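Local coordinates for 3-dehydroquinate dehydratase (Aquifex aeolicus, PDB 2EGZ), which is a type I dehydroquinase, expected to dehydrate 3-dehydroquinate to 3-dehydroshikimate on the chorismate pathway by way of a Schiff-base intermediate, at residues G23-E28 and E211-F216; E44-V49 and L54-T59; E48-G53 and L83-D88; P63-R68 and E90-G95; L76-S81 and L97-N102. All coordinates share one frame; numbering follows the deposited sequence.

Overall arrangement
Followed from the N terminus, this type I dehydroquinase, a member of the TIM-barrel clan, opens its longest loop at 23-28. That loop closes at 211-216 as interaction 1, fastening the C-terminal helix 206-217 to the start of strand 26-30, and the other four contacts lie within it. Interaction 2 closes the short turn from helix 39-51 into strand 55-59, and is complete before interactions 4 and 5 open. Interaction 3 starts from the same helix, sharing Glu48 and Val49 with interaction 2, and reaches strand 86-90. Its loop crosses those of interaction 4, which joins two loops near His116, and interaction 5, which pairs helices 73-80 and 94-107. Interactions 4 and 5 also cross each other.

Interaction 1 of 5, residues G23-E28 and E211-F216; sequences GADIVE and ELRKKF
Arg213 and Asp25 are brought together by complementary torsions: Arg213 leaves its helix extended and bends at chi3 (56°), while Asp25 holds CG beside its backbone N (chi1 -63°), and the two groups approach from opposite directions. Their salt bridge ties the C-terminal helix 206-217 of the TIM-barrel fold to the loop entering strand 26-30. Arg213 NH1 donates to Asp25 OD2 at 2.8 Å, reaching the syn lone pair, with OD2 close to the guanidinium plane although the two flat groups are turned 45° apart. OD2 also accepts from Ile3 N. An arginine suits this place because its long chain spans the gap and its guanidinium can donate to several acceptors at once: Asp25, Met1 O and a water. Putting an alanine here in place of Asp25 would probably leave the guanidinium without its counter-charge and Ile3 N without the side-chain acceptor. Gly23, at the end of a Schellman motif, has a positive phi that a side chain would not tolerate. Its carbonyl is reached through the water at the guanidinium edge, whose oxygen is 2.9 Å from Arg213 NH2, from which it accepts, and 2.6 Å from both Gly23 O and Asp25 OD1, to which it donates.

Interaction 2 of 5, residues E44-V49 and L54-T59; sequences EKLEEV and LKTILT
Leu54 meets Val49 first through the backbone: Leu54 N donates to Val49 O at 3.3 Å, a bond nearly straight at the hydrogen (160°) that fastens the end of helix 39-51 to the chain turning back into strand 55-59. This is the helix-to-strand return of a beta-alpha-beta unit, and the helix and strand segments run roughly antiparallel (152°), with their axes 8.2 Å from each other. Leu54 CB also lies 3.7 Å from Val49 CG1, beginning the apolar layer. At Lys55 it is the main chain that takes part, for Lys55 O lies 3.7 Å from Val49 CG1, while the side chain points away from the helix. Thr56 is the centre of the contact. Its CG2 presses against Val49 CG1 at 3.5 Å, tighter than usual for two methyls; Val49 directs CG1 there by holding it trans to its backbone N (chi1 177°). Leu46 comes across Thr56 at about a right angle and sets CD2 3.9 Å from Thr56 CB. Further on, Leu58 turns to Leu80 and Ser81 of the next helical region. A beta-branched threonine suits this place because it has two faces to offer: the methyl joins the valine of the helix, and OG1 hydrogen-bonds Ser84 OG, so that its hydroxyl is satisfied among mostly apolar side chains.

Interaction 3 of 5, residues E48-G53 and L83-D88; sequences EVHSQG and LSDYTD
His50 and Asp85 extend toward each other from opposite directions, and their flat groups meet almost perpendicular, with the imidazole and carboxylate planes 84° apart. The ring points its NE2 edge at the aspartate: His50 NE2 donates to Asp85 OD2 at 2.8 Å in a fairly straight bond. OD2 lies in the ring plane, but the N-H comes to OD2 from above the carboxylate plane, 36° out of it. The torsion of His50, with CG beside the backbone N (chi1 -74°), swings the ring off the last turn of the helix toward 83-88. The same ring edge faces a second oxygen, Leu83 O, 3.1 Å from His50 CE1; the CE1-H, polarised by its two ring nitrogens, faces this carbonyl. The NE2 bond, with the carbonyl beside CE1, probably sets how the ring is turned. The carboxylate would probably favour a protonated histidine somewhat, though Lys55 lies by OD1 as a long, weak ion pair. Asp85 OD2 is shared, because it also accepts from the backbone N of Thr56. Aspartate therefore suits this place: one short side chain can serve a strand amide and a helix side chain together. Beside it Ser84 OG donates to Tyr86 O at 2.7 Å. The contact lies at the surface, where helix 39-51 is closed by the Schellman motif at Gly53. It links the C-terminal turn of that helix to the entry of strand 86-90, with Thr56 of strand 55-59, neighbour of 86-90 in the sheet, touching both.

Interaction 4 of 5, residues P63-R68 and E90-G95; sequences PEEGGR and ELSSRG
Glu65 reaches out to Ser92 and forms the tight part of this contact, where Ser92 OG donates to Glu65 OE2 over a short 2.5 Å. The hydroxyl arrives on the anti side of that oxygen, 22° out of the carboxylate plane, and is put there by a chi1 of 58°, which sets OG between the backbone N and the carbonyl carbon. Glu90 CB packs against Glu65 OE2 at 3.6 Å, and the type I turn from Glu90 to Ser93 presents the serine. Glu90 is buried, its carboxylate held by Ser62 N and close to substrate-binding Arg61. The solvent side is looser: the short bond is formed at an exposed serine, a water completes it by donating to Glu65 OE2 and accepting from Ser92 N at 2.9 Å, and Glu64 lies near without touching. A glutamate suits: its two oxygens hold a turn on one side and the backbone N of catalytic His116 on the other, while Glu65 O accepts from Arg61. A leucine in place of Glu65 would probably leave the Ser92 hydroxyl without its acceptor and His116 N without the OE1 that holds it. The contact joins the loop after strand 55-59 to the turn between strand 86-90 and helix 94-107, beside strand 110-117, where Leu91 bonds the backbone of Ser114.

Interaction 5 of 5, residues L76-S81 and L97-N102; sequences LFEELS and LVKLYN
Leu100 lays a methyl over the face of Phe77, a CH-pi contact that packs helix 73-80 against helix 94-107, successive helices of the TIM-barrel fold on the outside of strand 86-90. Followed outward, Phe77 begins at CB, which lies 4.0 Å from Leu100 CD1. The next atom, CG, is 4.0 Å from Leu100 CD2. Beyond it, Phe77 CD1 and CD2 are both 4.2 Å from Leu100 CD2, so this methyl sits near the ring centre, 4.1 Å from the centroid of Phe77 and only 11° off the normal. Deeper still, CE1 touches Thr87 of strand 86-90 and CZ comes near the backbone of Asp88, so the ring fills the layer between helix and sheet. Leucine suits the partner place because its fork puts one methyl on the ring and the other on CB. The price is a chi1 of -91° for Leu100, away from a staggered position. Beside this apolar pair, Glu78 and Lys99 form a charge pair. They cross at an angle, their aliphatic parts touching, with Glu78 CG 3.5 Å from Lys99 CE. The lysine runs extended as far as CE and turns only at its last torsion (chi4 56°), which brings the ammonium group to the carboxylate. Long flexible chains fit here, since they can span the space between two helices. The salt bridge is a single bond: Lys99 NZ donates to the anti lone pair of Glu78 OE2 at 2.8 Å.

Interaction 1 of 5, residues G23-E28 and E211-F216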
# COMPACT_ATOMS: atom_id res chain seq x y z
N GLY B 23 31.39 -2.46 15.00
CA GLY B 23 31.03 -3.81 14.56
C GLY B 23 29.93 -4.03 13.54
O GLY B 23 29.46 -5.16 13.38
N ALA B 24 29.50 -2.98 12.84
CA ALA B 24 28.45 -3.14 11.85
C ALA B 24 29.01 -3.91 10.65
O ALA B 24 30.17 -3.73 10.29
CB ALA B 24 27.94 -1.78 11.39
N ASP B 25 28.18 -4.77 10.06
CA ASP B 25 28.61 -5.54 8.89
C ASP B 25 28.08 -4.82 7.67
O ASP B 25 28.68 -4.86 6.59
CB ASP B 25 28.00 -6.94 8.90
CG ASP B 25 28.43 -7.76 10.09
OD1 ASP B 25 29.64 -8.07 10.17
OD2 ASP B 25 27.57 -8.10 10.94
N ILE B 26 26.95 -4.15 7.86
CA ILE B 26 26.27 -3.45 6.79
C ILE B 26 25.80 -2.05 7.16
O ILE B 26 25.43 -1.80 8.30
CB ILE B 26 25.00 -4.23 6.36
CG1 ILE B 26 25.37 -5.63 5.89
CG2 ILE B 26 24.25 -3.46 5.30
CD1 ILE B 26 24.17 -6.52 5.70
N VAL B 27 25.84 -1.14 6.20
CA VAL B 27 25.33 0.20 6.40
C VAL B 27 24.17 0.32 5.42
O VAL B 27 24.33 0.09 4.22
CB VAL B 27 26.37 1.31 6.07
CG1 VAL B 27 25.66 2.66 5.92
CG2 VAL B 27 27.40 1.41 7.19
N GLU B 28 22.99 0.65 5.93
CA GLU B 28 21.84 0.82 5.06
C GLU B 28 21.70 2.30 4.75
O GLU B 28 21.46 3.11 5.65
CB GLU B 28 20.55 0.34 5.73
CG GLU B 28 19.31 0.67 4.90
CD GLU B 28 18.01 0.21 5.53
OE1 GLU B 28 17.87 0.36 6.76
OE2 GLU B 28 17.13 -0.30 4.80
N GLU B 211 27.93 -7.69 20.98
CA GLU B 211 28.25 -8.52 22.12
C GLU B 211 27.20 -9.61 22.33
O GLU B 211 27.53 -10.72 22.75
CB GLU B 211 28.38 -7.67 23.38
CG GLU B 211 29.06 -8.40 24.53
CD GLU B 211 30.42 -8.96 24.13
OE1 GLU B 211 31.28 -8.18 23.67
OE2 GLU B 211 30.62 -10.19 24.27
N LEU B 212 25.94 -9.30 22.03
CA LEU B 212 24.86 -10.28 22.19
C LEU B 212 24.99 -11.39 21.16
O LEU B 212 24.75 -12.56 21.47
CB LEU B 212 23.49 -9.60 22.04
CG LEU B 212 23.11 -8.58 23.11
CD1 LEU B 212 21.83 -7.86 22.72
CD2 LEU B 212 22.93 -9.28 24.45
N ARG B 213 25.37 -11.03 19.94
CA ARG B 213 25.53 -12.02 18.88
C ARG B 213 26.65 -12.99 19.25
O ARG B 213 26.56 -14.19 18.99
CB ARG B 213 25.85 -11.34 17.54
CG ARG B 213 26.00 -12.33 16.38
CD ARG B 213 26.34 -11.63 15.07
NE ARG B 213 27.55 -10.82 15.20
CZ ARG B 213 28.04 -10.05 14.24
NH1 ARG B 213 27.43 -9.97 13.06
NH2 ARG B 213 29.14 -9.33 14.47
N LYS B 214 27.70 -12.47 19.87
CA LYS B 214 28.83 -13.30 20.27
C LYS B 214 28.44 -14.21 21.42
O LYS B 214 28.73 -15.40 21.41
CB LYS B 214 30.01 -12.40 20.68
CG LYS B 214 31.23 -13.16 21.19
CD LYS B 214 32.38 -12.21 21.53
CE LYS B 214 32.91 -11.51 20.28
NZ LYS B 214 34.17 -10.73 20.53
N LYS B 215 27.75 -13.65 22.41
CA LYS B 215 27.32 -14.41 23.58
C LYS B 215 26.34 -15.54 23.28
O LYS B 215 26.45 -16.62 23.84
CB LYS B 215 26.69 -13.46 24.62
CG LYS B 215 26.25 -14.16 25.90
CD LYS B 215 25.46 -13.22 26.82
CE LYS B 215 26.32 -12.10 27.39
NZ LYS B 215 25.55 -11.25 28.36
N PHE B 216 25.39 -15.28 22.39
CA PHE B 216 24.37 -16.28 22.07
C PHE B 216 24.61 -17.20 20.88
O PHE B 216 24.15 -18.34 20.87
CB PHE B 216 23.03 -15.57 21.88
CG PHE B 216 22.41 -15.11 23.17
CD1 PHE B 216 21.69 -16.00 23.96
CD2 PHE B 216 22.60 -13.81 23.62
CE1 PHE B 216 21.16 -15.60 25.19
CE2 PHE B 216 22.08 -13.40 24.85
CZ PHE B 216 21.36 -14.30 25.63
O HOH W 1 30.37 -7.46 12.56

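Interaction 2 of 5, residues E44-V49 and L54-T59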
# COMPACT_ATOMS: atom_id res chain seq x y z
N GLU B 44 28.88 7.99 -4.45
CA GLU B 44 30.06 8.20 -3.62
C GLU B 44 29.86 7.70 -2.19
O GLU B 44 30.80 7.23 -1.54
CB GLU B 44 30.44 9.69 -3.58
CG GLU B 44 30.64 10.31 -4.96
CD GLU B 44 31.44 11.60 -4.92
OE1 GLU B 44 31.20 12.44 -4.02
OE2 GLU B 44 32.32 11.78 -5.79
N LYS B 45 28.62 7.79 -1.70
CA LYS B 45 28.31 7.33 -0.36
C LYS B 45 28.43 5.80 -0.31
O LYS B 45 29.00 5.25 0.62
CB LYS B 45 26.90 7.76 0.04
CG LYS B 45 26.76 9.26 0.29
CD LYS B 45 27.44 9.66 1.58
CE LYS B 45 27.30 11.15 1.86
NZ LYS B 45 28.05 11.98 0.88
N LEU B 46 27.89 5.13 -1.33
CA LEU B 46 27.97 3.67 -1.41
C LEU B 46 29.44 3.25 -1.49
O LEU B 46 29.86 2.28 -0.84
CB LEU B 46 27.25 3.15 -2.65
CG LEU B 46 25.72 3.23 -2.72
CD1 LEU B 46 25.26 2.79 -4.09
CD2 LEU B 46 25.11 2.34 -1.64
N GLU B 47 30.21 3.97 -2.29
CA GLU B 47 31.62 3.67 -2.46
C GLU B 47 32.41 3.91 -1.18
O GLU B 47 33.36 3.19 -0.89
CB GLU B 47 32.21 4.51 -3.59
CG GLU B 47 31.51 4.29 -4.92
CD GLU B 47 32.12 5.09 -6.06
OE1 GLU B 47 32.41 6.29 -5.86
OE2 GLU B 47 32.30 4.52 -7.15
N GLU B 48 32.02 4.92 -0.41
CA GLU B 48 32.72 5.22 0.83
C GLU B 48 32.50 4.10 1.85
O GLU B 48 33.39 3.77 2.63
CB GLU B 48 32.23 6.55 1.42
CG GLU B 48 33.25 7.21 2.34
CD GLU B 48 32.71 8.45 3.04
OE1 GLU B 48 31.94 9.21 2.42
OE2 GLU B 48 33.08 8.66 4.22
N VAL B 49 31.31 3.51 1.84
CA VAL B 49 31.02 2.42 2.76
C VAL B 49 31.90 1.23 2.38
O VAL B 49 32.51 0.60 3.24
CB VAL B 49 29.55 1.99 2.67
CG1 VAL B 49 29.30 0.80 3.58
CG2 VAL B 49 28.66 3.15 3.06
N LEU B 54 32.73 -2.40 4.48
CA LEU B 54 31.38 -2.83 4.86
C LEU B 54 30.48 -2.99 3.65
O LEU B 54 30.74 -2.42 2.59
CB LEU B 54 30.75 -1.82 5.82
CG LEU B 54 31.06 -2.02 7.30
CD1 LEU B 54 32.56 -1.93 7.54
CD2 LEU B 54 30.30 -0.98 8.13
N LYS B 55 29.42 -3.79 3.80
CA LYS B 55 28.47 -3.99 2.72
C LYS B 55 27.38 -2.93 2.82
O LYS B 55 27.22 -2.29 3.85
CB LYS B 55 27.85 -5.38 2.80
CG LYS B 55 28.79 -6.48 2.34
CD LYS B 55 28.13 -7.84 2.43
CE LYS B 55 29.03 -8.92 1.88
NZ LYS B 55 29.32 -8.71 0.44
N THR B 56 26.63 -2.76 1.73
CA THR B 56 25.58 -1.76 1.69
C THR B 56 24.21 -2.31 1.33
O THR B 56 24.09 -3.34 0.67
CB THR B 56 25.87 -0.68 0.64
OG1 THR B 56 25.95 -1.29 -0.65
CG2 THR B 56 27.18 0.03 0.95
N ILE B 57 23.19 -1.60 1.80
CA ILE B 57 21.80 -1.90 1.46
C ILE B 57 21.33 -0.56 0.90
O ILE B 57 21.42 0.47 1.58
CB ILE B 57 20.92 -2.24 2.69
CG1 ILE B 57 21.29 -3.61 3.26
CG2 ILE B 57 19.45 -2.27 2.26
CD1 ILE B 57 20.56 -3.93 4.56
N LEU B 58 20.88 -0.58 -0.34
CA LEU B 58 20.39 0.63 -0.99
C LEU B 58 18.89 0.70 -0.76
O LEU B 58 18.14 -0.11 -1.33
CB LEU B 58 20.69 0.59 -2.49
CG LEU B 58 20.10 1.71 -3.36
CD1 LEU B 58 20.71 3.05 -2.95
CD2 LEU B 58 20.38 1.42 -4.83
N THR B 59 18.45 1.63 0.08
CA THR B 59 17.04 1.81 0.38
C THR B 59 16.59 3.22 0.04
O THR B 59 17.26 4.19 0.37
CB THR B 59 16.74 1.57 1.88
OG1 THR B 59 17.03 0.21 2.21
CG2 THR B 59 15.27 1.85 2.18

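Interaction 3 of 5, residues E48-G53 and L83-D88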
# COMPACT_ATOMS: atom_id res chain seq x y z
N GLU B 48 32.02 4.92 -0.41
CA GLU B 48 32.72 5.22 0.83
C GLU B 48 32.50 4.10 1.85
O GLU B 48 33.39 3.77 2.63
CB GLU B 48 32.23 6.55 1.42
CG GLU B 48 33.25 7.21 2.34
CD GLU B 48 32.71 8.45 3.04
OE1 GLU B 48 31.94 9.21 2.42
OE2 GLU B 48 33.08 8.66 4.22
N VAL B 49 31.31 3.51 1.84
CA VAL B 49 31.02 2.42 2.76
C VAL B 49 31.90 1.23 2.38
O VAL B 49 32.51 0.60 3.24
CB VAL B 49 29.55 1.99 2.67
CG1 VAL B 49 29.30 0.80 3.58
CG2 VAL B 49 28.66 3.15 3.06
N HIS B 50 31.96 0.94 1.09
CA HIS B 50 32.77 -0.16 0.60
C HIS B 50 34.24 0.09 0.90
O HIS B 50 35.00 -0.84 1.19
CB HIS B 50 32.56 -0.34 -0.90
CG HIS B 50 31.25 -0.96 -1.25
ND1 HIS B 50 30.62 -0.72 -2.45
CD2 HIS B 50 30.47 -1.84 -0.58
CE1 HIS B 50 29.50 -1.43 -2.50
NE2 HIS B 50 29.39 -2.12 -1.38
N SER B 51 34.66 1.36 0.84
CA SER B 51 36.05 1.71 1.11
C SER B 51 36.44 1.35 2.54
O SER B 51 37.62 1.16 2.84
CB SER B 51 36.28 3.21 0.88
OG SER B 51 36.10 3.53 -0.49
N GLN B 52 35.45 1.27 3.42
CA GLN B 52 35.68 0.94 4.82
C GLN B 52 35.51 -0.55 5.07
O GLN B 52 35.57 -1.01 6.22
CB GLN B 52 34.71 1.72 5.72
CG GLN B 52 34.97 3.21 5.74
CD GLN B 52 36.25 3.58 6.46
OE1 GLN B 52 36.70 4.72 6.40
NE2 GLN B 52 36.84 2.61 7.15
N GLY B 53 35.26 -1.30 4.00
CA GLY B 53 35.11 -2.74 4.10
C GLY B 53 33.74 -3.25 4.52
O GLY B 53 33.61 -4.43 4.87
N LEU B 83 25.58 -1.72 -8.03
CA LEU B 83 26.75 -1.41 -7.22
C LEU B 83 26.59 -1.61 -5.71
O LEU B 83 27.56 -1.48 -4.97
CB LEU B 83 27.17 0.04 -7.48
CG LEU B 83 27.34 0.42 -8.96
CD1 LEU B 83 27.69 1.91 -9.07
CD2 LEU B 83 28.43 -0.44 -9.59
N SER B 84 25.38 -1.93 -5.27
CA SER B 84 25.14 -2.14 -3.84
C SER B 84 25.00 -3.64 -3.57
O SER B 84 24.43 -4.37 -4.38
CB SER B 84 23.87 -1.41 -3.42
OG SER B 84 23.67 -1.50 -2.02
N ASP B 85 25.51 -4.09 -2.43
CA ASP B 85 25.43 -5.51 -2.08
C ASP B 85 23.98 -5.97 -2.00
O ASP B 85 23.65 -7.08 -2.41
CB ASP B 85 26.15 -5.77 -0.76
CG ASP B 85 27.58 -5.29 -0.79
OD1 ASP B 85 28.44 -5.99 -1.38
OD2 ASP B 85 27.85 -4.20 -0.24
N TYR B 86 23.13 -5.10 -1.47
CA TYR B 86 21.69 -5.38 -1.36
C TYR B 86 20.93 -4.14 -1.79
O TYR B 86 21.42 -3.01 -1.67
CB TYR B 86 21.26 -5.62 0.09
CG TYR B 86 21.92 -6.76 0.83
CD1 TYR B 86 21.32 -8.03 0.87
CD2 TYR B 86 23.09 -6.56 1.55
CE1 TYR B 86 21.88 -9.05 1.62
CE2 TYR B 86 23.65 -7.58 2.30
CZ TYR B 86 23.05 -8.82 2.33
OH TYR B 86 23.58 -9.82 3.11
N THR B 87 19.71 -4.36 -2.27
CA THR B 87 18.80 -3.29 -2.63
C THR B 87 17.49 -3.68 -1.96
O THR B 87 17.03 -4.82 -2.10
CB THR B 87 18.57 -3.17 -4.15
OG1 THR B 87 19.74 -2.64 -4.78
CG2 THR B 87 17.39 -2.24 -4.43
N ASP B 88 16.92 -2.76 -1.19
CA ASP B 88 15.66 -3.02 -0.49
C ASP B 88 14.55 -2.28 -1.22
O ASP B 88 14.56 -1.05 -1.28
CB ASP B 88 15.75 -2.54 0.96
CG ASP B 88 14.47 -2.80 1.76
OD1 ASP B 88 13.37 -2.67 1.18
OD2 ASP B 88 14.56 -3.12 2.97

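Interaction 4 of 5, residues P63-R68 and E90-G95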
# COMPACT_ATOMS: atom_id res chain seq x y z
N PRO B 63 7.05 6.74 0.43
CA PRO B 63 6.32 7.46 1.48
C PRO B 63 5.25 6.64 2.20
O PRO B 63 5.02 6.84 3.39
CB PRO B 63 5.75 8.67 0.73
CG PRO B 63 5.59 8.16 -0.67
CD PRO B 63 6.87 7.39 -0.88
N GLU B 64 4.60 5.72 1.49
CA GLU B 64 3.56 4.90 2.10
C GLU B 64 4.09 3.94 3.16
O GLU B 64 3.34 3.50 4.03
CB GLU B 64 2.80 4.11 1.03
CG GLU B 64 3.68 3.44 0.01
CD GLU B 64 4.02 4.36 -1.16
OE1 GLU B 64 4.17 5.58 -0.93
OE2 GLU B 64 4.15 3.86 -2.29
N GLU B 65 5.37 3.61 3.08
CA GLU B 65 5.94 2.70 4.07
C GLU B 65 7.03 3.32 4.93
O GLU B 65 8.06 2.70 5.21
CB GLU B 65 6.43 1.42 3.38
CG GLU B 65 5.26 0.56 2.89
CD GLU B 65 5.64 -0.85 2.49
OE1 GLU B 65 6.40 -1.50 3.23
OE2 GLU B 65 5.16 -1.32 1.44
N GLY B 66 6.79 4.56 5.36
CA GLY B 66 7.73 5.24 6.24
C GLY B 66 8.84 6.06 5.61
O GLY B 66 9.72 6.55 6.31
N GLY B 67 8.80 6.23 4.29
CA GLY B 67 9.84 7.01 3.64
C GLY B 67 9.34 8.34 3.13
O GLY B 67 8.48 8.98 3.74
N ARG B 68 9.88 8.76 1.99
CA ARG B 68 9.50 10.03 1.38
C ARG B 68 9.66 9.90 -0.12
O ARG B 68 10.48 9.12 -0.60
CB ARG B 68 10.38 11.16 1.91
N GLU B 90 10.19 -2.09 -1.71
CA GLU B 90 8.95 -2.50 -1.05
C GLU B 90 8.15 -3.44 -1.94
O GLU B 90 8.09 -3.26 -3.16
CB GLU B 90 8.07 -1.29 -0.72
CG GLU B 90 8.73 -0.18 0.09
CD GLU B 90 9.72 0.64 -0.72
OE1 GLU B 90 9.57 0.70 -1.96
OE2 GLU B 90 10.63 1.23 -0.11
N LEU B 91 7.53 -4.45 -1.33
CA LEU B 91 6.71 -5.40 -2.07
C LEU B 91 5.58 -4.62 -2.73
O LEU B 91 5.11 -4.98 -3.81
CB LEU B 91 6.13 -6.46 -1.13
CG LEU B 91 5.13 -7.48 -1.70
CD1 LEU B 91 5.79 -8.30 -2.80
CD2 LEU B 91 4.65 -8.39 -0.58
N SER B 92 5.16 -3.54 -2.08
CA SER B 92 4.07 -2.71 -2.58
C SER B 92 4.42 -1.92 -3.84
O SER B 92 3.52 -1.42 -4.53
CB SER B 92 3.57 -1.77 -1.48
OG SER B 92 4.61 -0.94 -1.00
N SER B 93 5.71 -1.80 -4.15
CA SER B 93 6.15 -1.09 -5.36
C SER B 93 6.28 -2.13 -6.47
O SER B 93 7.36 -2.33 -7.04
CB SER B 93 7.50 -0.41 -5.12
OG SER B 93 7.42 0.55 -4.07
N ARG B 94 5.17 -2.80 -6.75
CA ARG B 94 5.11 -3.86 -7.75
C ARG B 94 5.75 -3.56 -9.10
O ARG B 94 6.37 -4.44 -9.71
CB ARG B 94 3.65 -4.27 -7.97
CG ARG B 94 2.95 -4.74 -6.70
CD ARG B 94 3.36 -6.16 -6.32
NE ARG B 94 2.73 -6.58 -5.07
CZ ARG B 94 2.63 -7.85 -4.67
NH1 ARG B 94 3.11 -8.82 -5.43
NH2 ARG B 94 2.05 -8.13 -3.51
N GLY B 95 5.61 -2.33 -9.57
CA GLY B 95 6.17 -1.96 -10.87
C GLY B 95 7.69 -1.99 -11.00
O GLY B 95 8.21 -1.97 -12.12
O HOH W 2 5.36 -3.75 0.83

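Interaction 5 of 5, residues L76-S81 and L97-N102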
# COMPACT_ATOMS: atom_id res chain seq x y z
N LEU B 76 17.89 6.09 -9.51
CA LEU B 76 18.89 5.70 -8.53
C LEU B 76 19.03 4.18 -8.51
O LEU B 76 20.14 3.65 -8.49
CB LEU B 76 18.51 6.22 -7.15
CG LEU B 76 18.67 7.74 -6.98
CD1 LEU B 76 17.96 8.21 -5.72
CD2 LEU B 76 20.15 8.08 -6.92
N PHE B 77 17.89 3.48 -8.51
CA PHE B 77 17.90 2.02 -8.50
C PHE B 77 18.58 1.47 -9.75
O PHE B 77 19.42 0.58 -9.67
CB PHE B 77 16.47 1.47 -8.43
CG PHE B 77 15.84 1.57 -7.07
CD1 PHE B 77 16.53 1.14 -5.93
CD2 PHE B 77 14.54 2.05 -6.92
CE1 PHE B 77 15.94 1.19 -4.68
CE2 PHE B 77 13.94 2.10 -5.66
CZ PHE B 77 14.65 1.67 -4.54
N GLU B 78 18.20 2.00 -10.91
CA GLU B 78 18.76 1.56 -12.18
C GLU B 78 20.28 1.67 -12.19
O GLU B 78 20.97 0.74 -12.58
CB GLU B 78 18.20 2.40 -13.33
CG GLU B 78 16.69 2.42 -13.43
CD GLU B 78 16.20 3.18 -14.65
OE1 GLU B 78 16.61 4.35 -14.84
OE2 GLU B 78 15.40 2.61 -15.42
N GLU B 79 20.77 2.81 -11.73
CA GLU B 79 22.21 3.08 -11.72
C GLU B 79 23.00 2.53 -10.53
O GLU B 79 24.15 2.13 -10.69
CB GLU B 79 22.45 4.58 -11.81
CG GLU B 79 21.84 5.23 -13.04
CD GLU B 79 22.32 4.58 -14.32
OE1 GLU B 79 23.55 4.47 -14.51
OE2 GLU B 79 21.46 4.17 -15.13
N LEU B 80 22.39 2.51 -9.35
CA LEU B 80 23.10 2.07 -8.16
C LEU B 80 22.88 0.64 -7.67
O LEU B 80 23.71 0.09 -6.95
CB LEU B 80 22.84 3.05 -7.02
CG LEU B 80 23.20 4.50 -7.35
CD1 LEU B 80 22.85 5.40 -6.17
CD2 LEU B 80 24.68 4.61 -7.67
N SER B 81 21.76 0.02 -8.04
CA SER B 81 21.51 -1.35 -7.59
C SER B 81 22.63 -2.31 -8.03
O SER B 81 22.97 -3.25 -7.30
CB SER B 81 20.16 -1.85 -8.11
OG SER B 81 19.11 -1.17 -7.44
N LEU B 97 9.64 -4.33 -9.03
CA LEU B 97 10.11 -5.66 -8.62
C LEU B 97 10.85 -6.48 -9.68
O LEU B 97 12.02 -6.83 -9.49
CB LEU B 97 8.94 -6.48 -8.06
CG LEU B 97 8.21 -5.92 -6.83
CD1 LEU B 97 7.09 -6.87 -6.43
CD2 LEU B 97 9.18 -5.75 -5.67
N VAL B 98 10.18 -6.80 -10.78
CA VAL B 98 10.81 -7.60 -11.83
C VAL B 98 12.07 -6.91 -12.34
O VAL B 98 13.10 -7.55 -12.55
CB VAL B 98 9.85 -7.83 -13.02
CG1 VAL B 98 10.54 -8.62 -14.11
CG2 VAL B 98 8.60 -8.55 -12.54
N LYS B 99 11.97 -5.60 -12.53
CA LYS B 99 13.07 -4.78 -13.01
C LYS B 99 14.29 -4.83 -12.08
O LYS B 99 15.41 -5.10 -12.53
CB LYS B 99 12.57 -3.34 -13.15
CG LYS B 99 13.62 -2.31 -13.53
CD LYS B 99 12.97 -0.94 -13.71
CE LYS B 99 14.00 0.16 -13.86
NZ LYS B 99 14.95 -0.11 -14.97
N LEU B 100 14.07 -4.59 -10.79
CA LEU B 100 15.17 -4.62 -9.82
C LEU B 100 15.73 -6.02 -9.62
O LEU B 100 16.91 -6.18 -9.27
CB LEU B 100 14.70 -4.04 -8.48
CG LEU B 100 14.89 -2.53 -8.27
CD1 LEU B 100 14.44 -1.76 -9.50
CD2 LEU B 100 14.10 -2.08 -7.05
N TYR B 101 14.91 -7.04 -9.83
CA TYR B 101 15.39 -8.41 -9.69
C TYR B 101 16.38 -8.71 -10.82
O TYR B 101 17.45 -9.28 -10.59
CB TYR B 101 14.23 -9.41 -9.77
CG TYR B 101 14.71 -10.84 -9.91
CD1 TYR B 101 15.27 -11.52 -8.83
CD2 TYR B 101 14.67 -11.48 -11.15
CE1 TYR B 101 15.77 -12.81 -8.97
CE2 TYR B 101 15.17 -12.78 -11.30
CZ TYR B 101 15.72 -13.43 -10.21
OH TYR B 101 16.23 -14.70 -10.36
N ASN B 102 16.01 -8.34 -12.04
CA ASN B 102 16.87 -8.58 -13.19
C ASN B 102 18.19 -7.84 -13.05
O ASN B 102 19.25 -8.40 -13.33
CB ASN B 102 16.18 -8.14 -14.49
CG ASN B 102 15.00 -9.04 -14.86
OD1 ASN B 102 15.07 -10.26 -14.69
ND2 ASN B 102 13.94 -8.44 -15.38